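Long-range contacts in 3-carboxy-cis,cis-muconate cycloisomerase (Acinetobacter calcoaceticus, PDB 1Q5N), which is a mostly helical cycloisomerase of the fumarase/adenylosuccinate lyase superfamily, assembled as a tetramer of elongated subunits: residues Y147-M152 with I164-L170; K169-W173 with K253-D257; Q135-A140 with L346-K350; A161-T165 with S433-N437; M371-M377 with I428-Y434. All coordinates share one frame; numbering follows the deposited sequence.

Interaction 1. Residues Y147-M152 with I164-L170; sequences YRHQVM and ITLGHKL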
# COMPACT_ATOMS: atom_id res chain seq x y z
N TYR A 147 18.92 -25.22 -22.61
CA TYR A 147 17.56 -25.72 -22.83
C TYR A 147 16.78 -25.00 -23.89
O TYR A 147 15.54 -25.04 -23.90
CB TYR A 147 16.77 -25.64 -21.51
CG TYR A 147 17.35 -26.47 -20.40
CD1 TYR A 147 17.24 -27.87 -20.41
CD2 TYR A 147 18.02 -25.88 -19.33
CE1 TYR A 147 17.77 -28.67 -19.37
CE2 TYR A 147 18.56 -26.67 -18.29
CZ TYR A 147 18.43 -28.06 -18.33
OH TYR A 147 18.96 -28.84 -17.33
N ARG A 148 17.48 -24.33 -24.80
CA ARG A 148 16.75 -23.60 -25.82
C ARG A 148 15.86 -24.51 -26.70
O ARG A 148 14.95 -24.03 -27.35
CB ARG A 148 17.72 -22.79 -26.68
CG ARG A 148 18.84 -23.58 -27.42
CD ARG A 148 18.99 -22.95 -28.80
NE ARG A 148 19.95 -21.87 -28.78
CZ ARG A 148 19.85 -20.71 -29.43
NH1 ARG A 148 18.82 -20.37 -30.21
NH2 ARG A 148 20.87 -19.88 -29.34
N HIS A 149 16.16 -25.80 -26.70
CA HIS A 149 15.39 -26.76 -27.49
C HIS A 149 14.50 -27.67 -26.64
O HIS A 149 13.84 -28.57 -27.17
CB HIS A 149 16.32 -27.65 -28.38
CG HIS A 149 17.06 -26.88 -29.43
ND1 HIS A 149 18.44 -26.79 -29.47
CD2 HIS A 149 16.60 -26.05 -30.41
CE1 HIS A 149 18.81 -25.94 -30.41
NE2 HIS A 149 17.71 -25.47 -31.00
N GLN A 150 14.48 -27.46 -25.32
CA GLN A 150 13.64 -28.29 -24.47
C GLN A 150 12.18 -27.82 -24.62
O GLN A 150 11.77 -26.80 -24.00
CB GLN A 150 14.09 -28.18 -23.04
CG GLN A 150 13.19 -28.92 -22.10
CD GLN A 150 13.06 -30.42 -22.52
OE1 GLN A 150 14.05 -31.16 -22.50
NE2 GLN A 150 11.82 -30.85 -22.93
N VAL A 151 11.40 -28.53 -25.44
CA VAL A 151 10.00 -28.19 -25.64
C VAL A 151 9.09 -28.42 -24.39
O VAL A 151 9.28 -29.37 -23.63
CB VAL A 151 9.43 -29.00 -26.83
CG1 VAL A 151 7.97 -28.74 -26.95
CG2 VAL A 151 10.11 -28.55 -28.14
N MET A 152 8.12 -27.53 -24.18
CA MET A 152 7.19 -27.66 -23.03
C MET A 152 5.97 -26.82 -23.36
O MET A 152 5.99 -26.06 -24.33
CB MET A 152 7.81 -27.16 -21.74
CG MET A 152 8.15 -25.68 -21.84
SD MET A 152 8.79 -24.99 -20.31
CE MET A 152 7.21 -24.93 -19.32
N ILE A 164 6.24 -23.97 -26.26
CA ILE A 164 7.34 -22.95 -26.21
C ILE A 164 8.56 -23.82 -25.83
O ILE A 164 8.47 -25.05 -25.94
CB ILE A 164 7.15 -21.84 -25.09
CG1 ILE A 164 7.05 -22.50 -23.69
CG2 ILE A 164 5.90 -21.03 -25.40
CD1 ILE A 164 7.16 -21.50 -22.53
N THR A 165 9.70 -23.22 -25.45
CA THR A 165 10.82 -24.03 -24.94
C THR A 165 11.18 -23.43 -23.59
O THR A 165 10.93 -22.25 -23.32
CB THR A 165 12.09 -24.04 -25.85
OG1 THR A 165 12.68 -22.73 -25.83
CG2 THR A 165 11.74 -24.45 -27.32
N LEU A 166 11.74 -24.25 -22.71
CA LEU A 166 12.13 -23.78 -21.41
C LEU A 166 13.14 -22.66 -21.61
O LEU A 166 13.14 -21.67 -20.89
CB LEU A 166 12.75 -24.91 -20.62
CG LEU A 166 13.45 -24.48 -19.33
CD1 LEU A 166 12.42 -23.79 -18.47
CD2 LEU A 166 14.07 -25.68 -18.57
N GLY A 167 14.00 -22.81 -22.61
CA GLY A 167 15.00 -21.80 -22.89
C GLY A 167 14.34 -20.46 -23.16
O GLY A 167 14.92 -19.41 -22.86
N HIS A 168 13.16 -20.45 -23.77
CA HIS A 168 12.54 -19.15 -24.01
C HIS A 168 12.13 -18.44 -22.65
O HIS A 168 12.32 -17.24 -22.50
CB HIS A 168 11.35 -19.30 -24.91
CG HIS A 168 10.84 -17.99 -25.43
ND1 HIS A 168 9.50 -17.68 -25.46
CD2 HIS A 168 11.49 -16.95 -26.00
CE1 HIS A 168 9.34 -16.50 -26.03
NE2 HIS A 168 10.53 -16.03 -26.37
N LYS A 169 11.56 -19.18 -21.68
CA LYS A 169 11.26 -18.58 -20.38
C LYS A 169 12.56 -18.03 -19.77
O LYS A 169 12.59 -16.90 -19.25
CB LYS A 169 10.70 -19.63 -19.40
CG LYS A 169 9.29 -20.10 -19.64
CD LYS A 169 8.90 -21.02 -18.50
CE LYS A 169 7.40 -21.28 -18.45
NZ LYS A 169 6.56 -20.07 -18.16
N LEU A 170 13.64 -18.82 -19.84
CA LEU A 170 14.93 -18.41 -19.28
C LEU A 170 15.49 -17.16 -19.98
O LEU A 170 16.07 -16.27 -19.32
CB LEU A 170 15.94 -19.56 -19.35
CG LEU A 170 15.58 -20.68 -18.34
CD1 LEU A 170 16.30 -22.00 -18.68
CD2 LEU A 170 16.00 -20.20 -16.98
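Gly167 meets the turn 147-150 as a dent meets a bump: with no side chain on the helix, its CA lies 3.9 Å from Arg148 CA. Tyr147 O, at the start of this type I turn, is held from opposite faces of its plane by Gly167 N (3.0 Å) and Gln150 N. Beside the dent, Leu166 sends CD2 over one face of the Tyr147 ring, 4.2 Å from its centroid, while Leu170 CD1 comes to the ring obliquely. Further along, Met152 CG rests on Ile164 CG1. Met152 SD lies 3.7 Å from Leu166 CA, and a bend at chi3 (-74°) carries Met152 CE to 3.8 Å from Lys169 CE. Thr165 OG1 donates to Arg148 O from above the carbonyl plane and accepts from His168 N, tying the turn to the helix start. Met152 and Ile164 exchange two backbone hydrogen bonds, the straighter running from Ile164 N to Met152 O (2.9 Å). The whole is an antiparallel strand pair, preceded by a beta turn and followed by an N-capped helix.

Interaction 2. Residues K169-W173 with K253-D257; sequences KLARW and KMARD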
# COMPACT_ATOMS: atom_id res chain seq x y z
N LYS A 169 11.56 -19.18 -21.68
CA LYS A 169 11.26 -18.58 -20.38
C LYS A 169 12.56 -18.03 -19.77
O LYS A 169 12.59 -16.90 -19.25
CB LYS A 169 10.70 -19.63 -19.40
CG LYS A 169 9.29 -20.10 -19.64
CD LYS A 169 8.90 -21.02 -18.50
CE LYS A 169 7.40 -21.28 -18.45
NZ LYS A 169 6.56 -20.07 -18.16
N LEU A 170 13.64 -18.82 -19.84
CA LEU A 170 14.93 -18.41 -19.28
C LEU A 170 15.49 -17.16 -19.98
O LEU A 170 16.07 -16.27 -19.32
CB LEU A 170 15.94 -19.56 -19.35
CG LEU A 170 15.58 -20.68 -18.34
CD1 LEU A 170 16.30 -22.00 -18.68
CD2 LEU A 170 16.00 -20.20 -16.98
N ALA A 171 15.30 -17.07 -21.30
CA ALA A 171 15.80 -15.89 -22.01
C ALA A 171 15.00 -14.65 -21.58
O ALA A 171 15.56 -13.56 -21.42
CB ALA A 171 15.72 -16.11 -23.54
N ARG A 172 13.68 -14.83 -21.41
CA ARG A 172 12.82 -13.73 -20.97
C ARG A 172 13.31 -13.21 -19.58
O ARG A 172 13.42 -12.00 -19.36
CB ARG A 172 11.35 -14.21 -20.92
CG ARG A 172 10.66 -14.25 -22.27
CD ARG A 172 9.42 -15.17 -22.25
NE ARG A 172 8.51 -14.86 -21.12
CZ ARG A 172 7.61 -15.71 -20.64
NH1 ARG A 172 7.47 -16.90 -21.19
NH2 ARG A 172 6.86 -15.37 -19.58
N TRP A 173 13.64 -14.12 -18.67
CA TRP A 173 14.12 -13.73 -17.35
C TRP A 173 15.49 -13.04 -17.41
O TRP A 173 15.76 -12.05 -16.67
CB TRP A 173 14.17 -14.95 -16.41
CG TRP A 173 12.85 -15.62 -16.26
CD1 TRP A 173 11.63 -15.07 -16.53
CD2 TRP A 173 12.60 -16.93 -15.75
NE1 TRP A 173 10.64 -15.95 -16.19
CE2 TRP A 173 11.21 -17.10 -15.72
CE3 TRP A 173 13.43 -17.97 -15.30
CZ2 TRP A 173 10.60 -18.27 -15.27
CZ3 TRP A 173 12.82 -19.16 -14.83
CH2 TRP A 173 11.42 -19.29 -14.82
N LYS A 253 7.99 -13.00 -10.04
CA LYS A 253 7.35 -13.62 -11.20
C LYS A 253 7.98 -14.99 -11.51
O LYS A 253 7.26 -15.95 -11.85
CB LYS A 253 7.45 -12.66 -12.42
CG LYS A 253 6.75 -13.20 -13.70
CD LYS A 253 7.66 -14.11 -14.56
CE LYS A 253 7.00 -14.47 -15.89
NZ LYS A 253 5.70 -15.22 -15.74
N MET A 254 9.31 -15.09 -11.37
CA MET A 254 10.01 -16.35 -11.62
C MET A 254 9.60 -17.41 -10.56
O MET A 254 9.34 -18.56 -10.91
CB MET A 254 11.52 -16.09 -11.57
CG MET A 254 11.96 -15.11 -12.68
SD MET A 254 13.66 -14.63 -12.37
CE MET A 254 14.53 -16.23 -12.54
N ALA A 255 9.51 -17.01 -9.29
CA ALA A 255 9.14 -17.94 -8.22
C ALA A 255 7.69 -18.42 -8.42
O ALA A 255 7.36 -19.58 -8.11
CB ALA A 255 9.28 -17.25 -6.81
N ARG A 256 6.81 -17.53 -8.89
CA ARG A 256 5.43 -17.98 -9.15
C ARG A 256 5.51 -19.10 -10.21
O ARG A 256 4.91 -20.15 -10.04
CB ARG A 256 4.56 -16.83 -9.66
CG ARG A 256 3.15 -17.19 -10.25
CD ARG A 256 2.23 -17.96 -9.29
NE ARG A 256 2.14 -17.39 -7.95
CZ ARG A 256 1.51 -16.26 -7.64
NH1 ARG A 256 0.89 -15.52 -8.59
NH2 ARG A 256 1.44 -15.88 -6.36
N ASP A 257 6.27 -18.88 -11.28
CA ASP A 257 6.40 -19.86 -12.35
C ASP A 257 7.04 -21.21 -11.95
O ASP A 257 6.45 -22.28 -12.22
CB ASP A 257 7.17 -19.28 -13.57
CG ASP A 257 6.38 -18.23 -14.31
OD1 ASP A 257 5.16 -18.07 -14.05
OD2 ASP A 257 6.95 -17.56 -15.17
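Trp173, wedged against Met254, buries its indole NE1 with no partner in the model. Met254 CG sits over one face of the indole, 3.6 Å from the centroid of the five-membered ring, and SD lies over the same ring in a Met-aromatic contact. A bend at chi3 (63°) then brings Met254 CE to 3.4 Å from Trp173 CE3. The opposite face of the indole meets Lys169 O, from its own helix. At the rim, Asp257 OD2 approaches Trp173 CZ2 in the ring plane (3.7 Å). Asp257 OD2 also takes a salt bridge on its syn side from Lys253 NZ (2.7 Å), one turn earlier on its own helix, and from across a long, weak one from Lys169 NZ (3.9 Å). Arg172 NH2 nears Lys253 NZ, but Glu233 and Glu318 of the second subunit pair with Arg172, and Glu318 also with Lys169. The axes of segments 169-173 and 253-257 pass 11.9 Å apart, nearly antiparallel (162°), within the superfamily's long helical bundle, with a charged network at a subunit interface.

Interaction 3. Residues Q135-A140 with L346-K350; sequences QCYETA and LDVLK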
# COMPACT_ATOMS: atom_id res chain seq x y z
N GLN A 135 25.17 -12.26 -11.40
CA GLN A 135 25.25 -13.71 -11.39
C GLN A 135 23.94 -14.36 -11.86
O GLN A 135 23.97 -15.39 -12.56
CB GLN A 135 25.57 -14.24 -10.01
CG GLN A 135 26.90 -13.91 -9.57
CD GLN A 135 27.12 -14.45 -8.21
OE1 GLN A 135 27.39 -15.65 -8.05
NE2 GLN A 135 26.98 -13.60 -7.19
N CYS A 136 22.80 -13.80 -11.44
CA CYS A 136 21.51 -14.30 -11.88
C CYS A 136 21.46 -14.18 -13.40
O CYS A 136 21.04 -15.12 -14.07
CB CYS A 136 20.33 -13.50 -11.25
SG CYS A 136 19.99 -13.99 -9.55
N TYR A 137 21.86 -13.04 -13.94
CA TYR A 137 21.86 -12.83 -15.40
C TYR A 137 22.72 -13.89 -16.15
O TYR A 137 22.26 -14.55 -17.09
CB TYR A 137 22.40 -11.44 -15.69
CG TYR A 137 22.47 -11.06 -17.15
CD1 TYR A 137 21.38 -11.24 -18.00
CD2 TYR A 137 23.60 -10.38 -17.65
CE1 TYR A 137 21.38 -10.75 -19.27
CE2 TYR A 137 23.61 -9.87 -18.95
CZ TYR A 137 22.51 -10.05 -19.75
OH TYR A 137 22.50 -9.47 -21.00
N GLU A 138 23.96 -14.05 -15.70
CA GLU A 138 24.90 -15.00 -16.28
C GLU A 138 24.34 -16.40 -16.25
O GLU A 138 24.30 -17.08 -17.29
CB GLU A 138 26.23 -14.97 -15.52
CG GLU A 138 27.04 -13.79 -16.02
CD GLU A 138 28.33 -13.56 -15.24
OE1 GLU A 138 28.57 -14.26 -14.21
OE2 GLU A 138 29.08 -12.67 -15.66
N THR A 139 23.92 -16.82 -15.06
CA THR A 139 23.33 -18.13 -14.90
C THR A 139 22.05 -18.28 -15.79
O THR A 139 21.89 -19.29 -16.47
CB THR A 139 23.03 -18.39 -13.43
OG1 THR A 139 24.22 -18.17 -12.67
CG2 THR A 139 22.55 -19.80 -13.21
N ALA A 140 21.18 -17.27 -15.85
CA ALA A 140 19.99 -17.46 -16.68
C ALA A 140 20.39 -17.58 -18.15
O ALA A 140 19.81 -18.38 -18.88
CB ALA A 140 18.98 -16.32 -16.50
N LEU A 346 19.02 -17.14 -7.16
CA LEU A 346 20.30 -17.64 -7.71
C LEU A 346 20.47 -19.15 -7.42
O LEU A 346 20.73 -19.92 -8.34
CB LEU A 346 21.47 -16.86 -7.10
CG LEU A 346 22.82 -17.17 -7.76
CD1 LEU A 346 22.77 -17.00 -9.27
CD2 LEU A 346 23.83 -16.21 -7.14
N ASP A 347 20.32 -19.56 -6.17
CA ASP A 347 20.41 -20.99 -5.83
C ASP A 347 19.54 -21.85 -6.77
O ASP A 347 19.98 -22.90 -7.24
CB ASP A 347 19.91 -21.26 -4.41
CG ASP A 347 20.88 -20.86 -3.38
OD1 ASP A 347 22.03 -20.53 -3.77
OD2 ASP A 347 20.50 -20.86 -2.18
N VAL A 348 18.30 -21.42 -7.00
CA VAL A 348 17.38 -22.15 -7.85
C VAL A 348 17.82 -22.14 -9.32
O VAL A 348 17.73 -23.17 -9.98
CB VAL A 348 15.90 -21.58 -7.71
CG1 VAL A 348 14.98 -22.16 -8.82
CG2 VAL A 348 15.35 -21.90 -6.35
N LEU A 349 18.27 -20.99 -9.84
CA LEU A 349 18.69 -20.93 -11.23
C LEU A 349 19.89 -21.83 -11.48
O LEU A 349 20.01 -22.39 -12.56
CB LEU A 349 19.06 -19.52 -11.66
CG LEU A 349 17.92 -18.55 -11.93
CD1 LEU A 349 18.52 -17.15 -12.16
CD2 LEU A 349 17.13 -18.97 -13.13
N LYS A 350 20.76 -21.96 -10.47
CA LYS A 350 21.94 -22.80 -10.59
C LYS A 350 21.70 -24.29 -10.45
O LYS A 350 22.28 -25.05 -11.20
CB LYS A 350 22.99 -22.41 -9.56
CG LYS A 350 23.78 -21.16 -9.93
CD LYS A 350 24.83 -20.86 -8.86
CE LYS A 350 25.74 -19.76 -9.36
NZ LYS A 350 26.74 -19.40 -8.31
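Gln135 lays its CB and amide end against Leu346, whose CD2 comes 3.7 Å from Gln135 OE1 as the two side chains cross at about a right angle. Gln135 OE1 also approaches Lys350 NZ, but at 3.8 Å this is proximity rather than a bond. Next, Cys136 places SG 4.1 Å from Leu346 CB, and its backbone N faces Leu346 CD1. Cys136 O and CB are met by Leu349 CD1, the contact to CB being 4.2 Å. Thr139 divides its two branches between the helices. With OG1 beside the backbone N (chi1 -53°), the hydroxyl turns back to donate to Gln135 O (2.8 Å), which Thr139 N reaches from the opposite face of the carbonyl plane. Thr139 CG2 is left to touch Leu349 CB and Lys350 CG, each at 3.8 Å. Ala140 CB ends the row, brushing Leu349 CD1 at 4.4 Å. Within the two segments the contact is van der Waals packing, largely of aliphatic groups, their axes 9.5 Å apart and nearly parallel (16°). One turn on, Gln143 NE2 of helix 110-146 donates to Leu349 O. Helix 166-191 sends Phe177 to Cys136 and Ala174 to Ala140, while helix 235-261 adds Met254 against Leu349.

Interaction 4. Residues A161-T165 with S433-N437; sequences ALPIT and SYLGN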
# COMPACT_ATOMS: atom_id res chain seq x y z
N ALA A 161 -1.68 -23.76 -23.91
CA ALA A 161 -2.05 -23.05 -25.14
C ALA A 161 -1.25 -23.56 -26.36
O ALA A 161 -1.83 -24.28 -27.18
CB ALA A 161 -1.86 -21.51 -24.94
N LEU A 162 0.04 -23.22 -26.49
CA LEU A 162 0.84 -23.67 -27.62
C LEU A 162 2.21 -23.98 -27.04
O LEU A 162 2.55 -23.49 -25.97
CB LEU A 162 0.97 -22.58 -28.67
CG LEU A 162 -0.24 -22.15 -29.50
CD1 LEU A 162 0.23 -21.02 -30.47
CD2 LEU A 162 -0.81 -23.35 -30.32
N PRO A 163 3.02 -24.79 -27.75
CA PRO A 163 4.36 -25.14 -27.25
C PRO A 163 5.29 -23.94 -27.19
O PRO A 163 5.13 -23.02 -27.98
CB PRO A 163 4.89 -26.14 -28.30
CG PRO A 163 3.67 -26.52 -29.12
CD PRO A 163 2.84 -25.26 -29.14
N ILE A 164 6.24 -23.97 -26.26
CA ILE A 164 7.34 -22.95 -26.21
C ILE A 164 8.56 -23.82 -25.83
O ILE A 164 8.47 -25.05 -25.94
CB ILE A 164 7.15 -21.84 -25.09
CG1 ILE A 164 7.05 -22.50 -23.69
CG2 ILE A 164 5.90 -21.03 -25.40
CD1 ILE A 164 7.16 -21.50 -22.53
N THR A 165 9.70 -23.22 -25.45
CA THR A 165 10.82 -24.03 -24.94
C THR A 165 11.18 -23.43 -23.59
O THR A 165 10.93 -22.25 -23.32
CB THR A 165 12.09 -24.04 -25.85
OG1 THR A 165 12.68 -22.73 -25.83
CG2 THR A 165 11.74 -24.45 -27.32
N SER A 433 7.66 -28.37 -34.37
CA SER A 433 7.46 -27.75 -35.66
C SER A 433 6.59 -26.47 -35.59
O SER A 433 6.28 -25.84 -36.62
CB SER A 433 6.81 -28.77 -36.57
OG SER A 433 5.43 -28.85 -36.22
N TYR A 434 6.17 -26.09 -34.37
CA TYR A 434 5.33 -24.90 -34.27
C TYR A 434 5.81 -23.93 -33.18
O TYR A 434 5.05 -23.60 -32.27
CB TYR A 434 3.88 -25.34 -34.01
CG TYR A 434 2.90 -24.30 -34.43
CD1 TYR A 434 2.89 -23.85 -35.73
CD2 TYR A 434 1.94 -23.82 -33.55
CE1 TYR A 434 1.96 -22.95 -36.16
CE2 TYR A 434 1.00 -22.93 -33.96
CZ TYR A 434 1.01 -22.50 -35.28
OH TYR A 434 0.10 -21.59 -35.76
N LEU A 435 7.07 -23.52 -33.28
CA LEU A 435 7.70 -22.65 -32.31
C LEU A 435 7.96 -21.23 -32.82
O LEU A 435 8.57 -20.44 -32.14
CB LEU A 435 9.00 -23.29 -31.85
CG LEU A 435 8.85 -24.61 -31.08
CD1 LEU A 435 10.23 -25.28 -30.91
CD2 LEU A 435 8.23 -24.35 -29.70
N GLY A 436 7.47 -20.93 -34.02
CA GLY A 436 7.63 -19.60 -34.60
C GLY A 436 9.05 -19.04 -34.52
O GLY A 436 10.01 -19.74 -34.86
N ASN A 437 9.22 -17.80 -34.07
CA ASN A 437 10.57 -17.27 -34.03
C ASN A 437 11.20 -17.34 -32.64
O ASN A 437 11.99 -16.47 -32.29
CB ASN A 437 10.60 -15.82 -34.55
CG ASN A 437 10.16 -14.81 -33.48
OD1 ASN A 437 9.37 -15.12 -32.57
ND2 ASN A 437 10.66 -13.58 -33.60
O HOH W 1 4.54 -21.73 -30.28
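Pro163 O and Tyr434 O are joined by one water that donates a hydrogen to each, the shorter bond being the 2.7 Å to Pro163 O and the other 2.8 Å to Tyr434 O. The water spends both hydrogens on main-chain carbonyls, so it bridges the strand and the loop where they make no direct polar bond. Around it the contact is apolar. Leu435, with CG beside its backbone N (chi1 -65°), swings its branches toward the strand. Leu435 CD2 lies 3.8 Å from both Pro163 O and Ile164 O and also touches the proline ring at CB. Leu435 CD1 reaches the methyl Thr165 CG2 at 4.0 Å, the two side chains crossing at about a right angle. On the other side of the water, Leu162 turns both methyls to a single ring carbon, with CD1 and CD2 each 4.1 Å from Tyr434 CE2, and the approach to the ring is oblique. The hydroxyl of Tyr434 is used by Glu373. The loop then leads into helix 438-447, whose Ile438 and Ile442 touch Thr165, and Val200 of the second subunit packs on Leu162 and Ile164. The connection between helices 422-428 and 438-447 is therefore laid across strand 163-165, just before helix 166-191 begins, at a subunit boundary.

Interaction 5. Residues M371-M377 with I428-Y434; sequences MAEAVMM and IFKPESY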
# COMPACT_ATOMS: atom_id res chain seq x y z
N MET A 371 -2.44 -28.80 -31.14
CA MET A 371 -1.78 -28.67 -32.44
C MET A 371 -2.76 -28.33 -33.54
O MET A 371 -2.40 -28.25 -34.72
CB MET A 371 -1.03 -29.97 -32.80
CG MET A 371 0.08 -30.34 -31.81
SD MET A 371 1.32 -28.98 -31.77
CE MET A 371 1.96 -29.05 -33.40
N ALA A 372 -4.01 -28.09 -33.17
CA ALA A 372 -5.04 -27.80 -34.17
C ALA A 372 -4.71 -26.65 -35.09
O ALA A 372 -4.94 -26.71 -36.30
CB ALA A 372 -6.37 -27.54 -33.48
N GLU A 373 -4.20 -25.56 -34.53
CA GLU A 373 -3.93 -24.45 -35.42
C GLU A 373 -2.70 -24.72 -36.32
O GLU A 373 -2.69 -24.29 -37.46
CB GLU A 373 -3.91 -23.13 -34.62
CG GLU A 373 -2.62 -22.51 -34.32
CD GLU A 373 -2.82 -21.06 -33.87
OE1 GLU A 373 -3.82 -20.82 -33.15
OE2 GLU A 373 -2.00 -20.17 -34.21
N ALA A 374 -1.73 -25.49 -35.83
CA ALA A 374 -0.58 -25.86 -36.64
C ALA A 374 -1.12 -26.69 -37.86
O ALA A 374 -0.71 -26.44 -39.01
CB ALA A 374 0.41 -26.72 -35.79
N VAL A 375 -2.04 -27.63 -37.63
CA VAL A 375 -2.60 -28.43 -38.74
C VAL A 375 -3.33 -27.54 -39.75
O VAL A 375 -3.26 -27.74 -40.97
CB VAL A 375 -3.60 -29.51 -38.23
CG1 VAL A 375 -4.21 -30.26 -39.41
CG2 VAL A 375 -2.90 -30.47 -37.27
N MET A 376 -4.03 -26.56 -39.23
CA MET A 376 -4.76 -25.64 -40.06
C MET A 376 -3.82 -24.78 -40.96
O MET A 376 -4.16 -24.52 -42.12
CB MET A 376 -5.61 -24.79 -39.14
CG MET A 376 -6.80 -24.21 -39.81
SD MET A 376 -6.73 -22.49 -39.43
CE MET A 376 -5.63 -21.93 -40.84
N MET A 377 -2.67 -24.35 -40.42
CA MET A 377 -1.68 -23.56 -41.20
C MET A 377 -1.04 -24.42 -42.31
O MET A 377 -0.80 -23.92 -43.40
CB MET A 377 -0.54 -23.05 -40.30
CG MET A 377 -0.95 -22.05 -39.26
SD MET A 377 -1.47 -20.50 -39.97
CE MET A 377 -3.20 -20.49 -39.55
N ILE A 428 4.00 -32.51 -39.03
CA ILE A 428 3.08 -31.44 -38.73
C ILE A 428 2.62 -31.52 -37.25
O ILE A 428 2.46 -30.51 -36.60
CB ILE A 428 1.91 -31.48 -39.74
CG1 ILE A 428 2.36 -30.74 -41.00
CG2 ILE A 428 0.65 -30.82 -39.17
CD1 ILE A 428 1.75 -31.30 -42.28
N PHE A 429 2.50 -32.71 -36.70
CA PHE A 429 2.08 -32.86 -35.31
C PHE A 429 3.17 -32.78 -34.22
O PHE A 429 2.84 -32.94 -33.05
CB PHE A 429 1.26 -34.16 -35.12
CG PHE A 429 -0.21 -33.99 -35.39
CD1 PHE A 429 -0.70 -33.96 -36.70
CD2 PHE A 429 -1.11 -33.82 -34.33
CE1 PHE A 429 -2.06 -33.75 -36.95
CE2 PHE A 429 -2.47 -33.60 -34.56
CZ PHE A 429 -2.95 -33.56 -35.86
N LYS A 430 4.43 -32.57 -34.59
CA LYS A 430 5.50 -32.47 -33.59
C LYS A 430 5.52 -31.05 -33.03
O LYS A 430 5.53 -30.08 -33.78
CB LYS A 430 6.87 -32.79 -34.20
CG LYS A 430 6.93 -34.18 -34.83
CD LYS A 430 8.35 -34.76 -35.02
CE LYS A 430 8.21 -36.27 -35.40
NZ LYS A 430 9.38 -37.17 -35.05
N PRO A 431 5.51 -30.93 -31.69
CA PRO A 431 5.52 -29.64 -30.95
C PRO A 431 6.60 -28.70 -31.47
O PRO A 431 6.36 -27.50 -31.62
CB PRO A 431 5.79 -30.05 -29.51
CG PRO A 431 5.29 -31.46 -29.42
CD PRO A 431 5.61 -32.09 -30.78
N GLU A 432 7.77 -29.27 -31.77
CA GLU A 432 8.93 -28.54 -32.32
C GLU A 432 8.65 -27.88 -33.65
O GLU A 432 9.34 -26.95 -34.04
CB GLU A 432 10.12 -29.47 -32.60
CG GLU A 432 10.61 -30.22 -31.42
CD GLU A 432 10.02 -31.61 -31.29
OE1 GLU A 432 8.81 -31.80 -31.56
OE2 GLU A 432 10.80 -32.50 -30.89
N SER A 433 7.66 -28.37 -34.37
CA SER A 433 7.46 -27.75 -35.66
C SER A 433 6.59 -26.47 -35.59
O SER A 433 6.28 -25.84 -36.62
CB SER A 433 6.81 -28.77 -36.57
OG SER A 433 5.43 -28.85 -36.22
N TYR A 434 6.17 -26.09 -34.37
CA TYR A 434 5.33 -24.90 -34.27
C TYR A 434 5.81 -23.93 -33.18
O TYR A 434 5.05 -23.60 -32.27
CB TYR A 434 3.88 -25.34 -34.01
CG TYR A 434 2.90 -24.30 -34.43
CD1 TYR A 434 2.89 -23.85 -35.73
CD2 TYR A 434 1.94 -23.82 -33.55
CE1 TYR A 434 1.96 -22.95 -36.16
CE2 TYR A 434 1.00 -22.93 -33.96
CZ TYR A 434 1.01 -22.50 -35.28
OH TYR A 434 0.10 -21.59 -35.76
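Ala374 and Val375 form the tight part of this contact with Tyr434 and Phe429. Ala374 CB stands over the centre of the Tyr434 ring, 3.8 Å from its centroid and 13° off the normal, a CH-pi contact. Val375 CG2 presses obliquely on the Phe429 ring, 3.4 Å from both CE1 and CZ, and also meets Ile428 CG2. Between these rings Met371 curls, bent at chi2 (-60°) and chi3, and brings Met371 CE to 3.6 Å from Ile428 O. The hydroxyl end is well packed too: Tyr434 OH donates to Glu373 OE2 (3.0 Å), which receives it on its anti lone pair in the plane of the ring, the carboxylate itself turned 66° from that plane. Met377 crosses the ring at about a right angle, its CG near the hydroxyl, and Ala204 of the second subunit packs on Tyr434. The loose side is that of exposed Lys430, Glu432 and Ser433, which hardly touch the helix; Ser433 OG instead donates to Lys430 O in the carbonyl plane (2.7 Å). Leu406 and Ile410 of helix 406-410 also pack on Phe429. The first turns of helix 372-383 thus pack against rings on either end of a 3-10 turn, in the helical C-terminal region of the adenylosuccinate lyase type.

How the interactions relate
The contacts follow the long axis of the subunit, from the helical bundle to the C-terminal region. Interactions 2 and 3, with centres about 11 Å apart, join helices 110-146, 166-191, 235-261 and 323-351, and meet where Met254 packs on Leu349. Interaction 1 shares helix 166-191 with interaction 2 and strand 163-165 with interaction 4, whose centre is about 9 Å away. Interaction 5 lies another 9 Å or so from interaction 4 and shares Ser433 and Tyr434 with it, while about 33 Å separates it from interaction 3. Along the chain, interactions 1 and 2 nest within the loop closed by interaction 3, whereas interaction 4 crosses interaction 3, stitching the late C-terminal chain back onto the early strand. All but interaction 3 also touch the second subunit.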